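PDB 2CG4: regulatory protein ASNC from Escherichia coli, which activates transcription of asnA, regulates its own gene and represses gidA expression post-transcriptionally, as a DNA-binding regulator of the Lrp/AsnC family. Local coordinates for residues A[76-79]-A[80-83]. The protein carries 1 engineered substitution. Sequence-based numbering, arbitrary orientation.
Sequences LKSA and KDYP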
ATOM      1  N   LEU A  76     -15.195   3.427  -4.347  1.00 30.06           N
ATOM      2  CA  LEU A  76     -16.385   4.245  -4.222  1.00 29.29           C
ATOM      3  C   LEU A  76     -16.237   5.180  -3.031  1.00 30.31           C
ATOM      4  O   LEU A  76     -15.421   4.928  -2.138  1.00 31.01           O
ATOM      5  CB  LEU A  76     -17.605   3.350  -4.001  1.00 29.73           C
ATOM      6  CG  LEU A  76     -17.993   2.389  -5.119  1.00 27.77           C
ATOM      7  CD1 LEU A  76     -19.178   1.577  -4.687  1.00 25.75           C
ATOM      8  CD2 LEU A  76     -18.284   3.143  -6.396  1.00 23.52           C
ATOM      9  N   LYS A  77     -17.037   6.247  -3.006  1.00 30.04           N
ATOM     10  CA  LYS A  77     -16.889   7.274  -1.989  1.00 30.75           C
ATOM     11  C   LYS A  77     -17.403   6.727  -0.686  1.00 30.58           C
ATOM     12  O   LYS A  77     -16.953   7.116   0.393  1.00 31.36           O
ATOM     13  CB  LYS A  77     -17.665   8.532  -2.374  1.00 32.41           C
ATOM     14  CG  LYS A  77     -16.959   9.387  -3.421  1.00 35.36           C
ATOM     15  CD  LYS A  77     -17.940  10.302  -4.111  1.00 38.54           C
ATOM     16  CE  LYS A  77     -17.255  11.104  -5.185  1.00 41.73           C
ATOM     17  NZ  LYS A  77     -18.239  11.917  -5.960  1.00 43.97           N
ATOM     18  N   SER A  78     -18.353   5.811  -0.804  1.00 30.89           N
ATOM     19  CA  SER A  78     -18.880   5.088   0.335  1.00 31.69           C
ATOM     20  C   SER A  78     -19.431   3.750  -0.155  1.00 31.67           C
ATOM     21  O   SER A  78     -19.874   3.633  -1.295  1.00 31.95           O
ATOM     22  CB  SER A  78     -19.959   5.927   1.035  1.00 33.24           C
ATOM     23  OG  SER A  78     -21.256   5.665   0.527  1.00 34.31           O
ATOM     24  N   ALA A  79     -19.378   2.736   0.701  1.00 33.26           N
ATOM     25  CA  ALA A  79     -19.499   1.342   0.259  1.00 33.31           C
ATOM     26  C   ALA A  79     -20.922   0.977  -0.108  1.00 34.07           C
ATOM     27  O   ALA A  79     -21.146   0.119  -0.973  1.00 33.66           O
ATOM     28  CB  ALA A  79     -18.982   0.407   1.327  1.00 32.89           C
ATOM     29  N   LYS A  80     -21.883   1.625   0.552  1.00 35.60           N
ATOM     30  CA  LYS A  80     -23.305   1.406   0.257  1.00 37.90           C
ATOM     31  C   LYS A  80     -23.644   1.754  -1.190  1.00 37.92           C
ATOM     32  O   LYS A  80     -24.752   1.493  -1.653  1.00 39.54           O
ATOM     33  CB  LYS A  80     -24.196   2.206   1.214  1.00 38.25           C
ATOM     34  CG  LYS A  80     -23.894   3.687   1.237  1.00 40.05           C
ATOM     35  CD  LYS A  80     -25.129   4.501   1.542  1.00 46.99           C
ATOM     36  CE  LYS A  80     -24.950   5.940   1.078  1.00 50.87           C
ATOM     37  NZ  LYS A  80     -23.855   6.637   1.816  1.00 52.94           N
ATOM     38  N   ASP A  81     -22.676   2.333  -1.894  1.00 38.19           N
ATOM     39  CA  ASP A  81     -22.883   2.906  -3.222  1.00 38.56           C
ATOM     40  C   ASP A  81     -22.770   1.865  -4.333  1.00 37.44           C
ATOM     41  O   ASP A  81     -23.007   2.173  -5.500  1.00 36.78           O
ATOM     42  CB  ASP A  81     -21.864   4.029  -3.470  1.00 38.80           C
ATOM     43  CG  ASP A  81     -22.264   5.346  -2.818  1.00 42.60           C
ATOM     44  OD1 ASP A  81     -23.461   5.509  -2.461  1.00 42.66           O
ATOM     45  OD2 ASP A  81     -21.374   6.222  -2.674  1.00 43.31           O
ATOM     46  N   TYR A  82     -22.388   0.643  -3.967  1.00 37.46           N
ATOM     47  CA  TYR A  82     -22.149  -0.439  -4.925  1.00 37.17           C
ATOM     48  C   TYR A  82     -23.296  -0.714  -5.909  1.00 37.55           C
ATOM     49  O   TYR A  82     -23.074  -0.753  -7.123  1.00 37.88           O
ATOM     50  CB  TYR A  82     -21.791  -1.722  -4.183  1.00 36.82           C
ATOM     51  CG  TYR A  82     -21.817  -2.967  -5.047  1.00 36.62           C
ATOM     52  CD1 TYR A  82     -20.976  -3.094  -6.156  1.00 34.83           C
ATOM     53  CD2 TYR A  82     -22.673  -4.027  -4.746  1.00 35.52           C
ATOM     54  CE1 TYR A  82     -20.991  -4.238  -6.945  1.00 31.23           C
ATOM     55  CE2 TYR A  82     -22.694  -5.171  -5.531  1.00 35.29           C
ATOM     56  CZ  TYR A  82     -21.851  -5.266  -6.626  1.00 33.03           C
ATOM     57  OH  TYR A  82     -21.867  -6.397  -7.388  1.00 34.11           O
ATOM     58  N   PRO A  83     -24.525  -0.928  -5.396  1.00 37.96           N
ATOM     59  CA  PRO A  83     -25.651  -1.204  -6.297  1.00 36.97           C
ATOM     60  C   PRO A  83     -25.880  -0.147  -7.390  1.00 36.75           C
ATOM     61  O   PRO A  83     -26.199  -0.504  -8.527  1.00 36.66           O
ATOM     62  CB  PRO A  83     -26.845  -1.277  -5.348  1.00 36.77           C
ATOM     63  CG  PRO A  83     -26.255  -1.694  -4.044  1.00 36.31           C
ATOM     64  CD  PRO A  83     -24.945  -0.962  -3.982  1.00 37.59           C
TER
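Ser-78 OG is shared by Lys-80 and Asp-81 in the turn that leads from strand 68-76 into helix 82-90. Lys-80 NZ donates to Ser-78 OG at 3.1 Å. The Lys-80 chain curls round this oxygen, and its bend at the last torsion (chi4 -64°) brings NZ to it. Ser-78 OG in turn donates a weak, 3.3 Å bond to Asp-81 OD2.

The backbone winds through a short 3-10 segment. A bond from Asp-81 N to Ser-78 O is doubtful, because the nitrogen is crowded in the model. Tyr-82 N bonds to Ala-79 O at 3.3 Å.

Leu-76 CD1 packs against the backbone, 3.4 Å from Tyr-82 N, with Asp-81 CB and Tyr-82 CB beside it. The Tyr-82 ring meets that of Tyr-100, a residue of the asparagine pocket, and Tyr-82 OH bonds to Gln-143 of the fourth subunit.

The turn sits at a subunit interface in the ligand-binding domain, with the side chain of Ala-79 about 6 Å from a bound asparagine. The serine hydroxyl bridges ammonium and carboxylate. Lys-77 NZ of the second subunit lies near Lys-80 NZ, so Asp-81 and the weakly paired Asp-131 of that subunit may together offset the local positive charge.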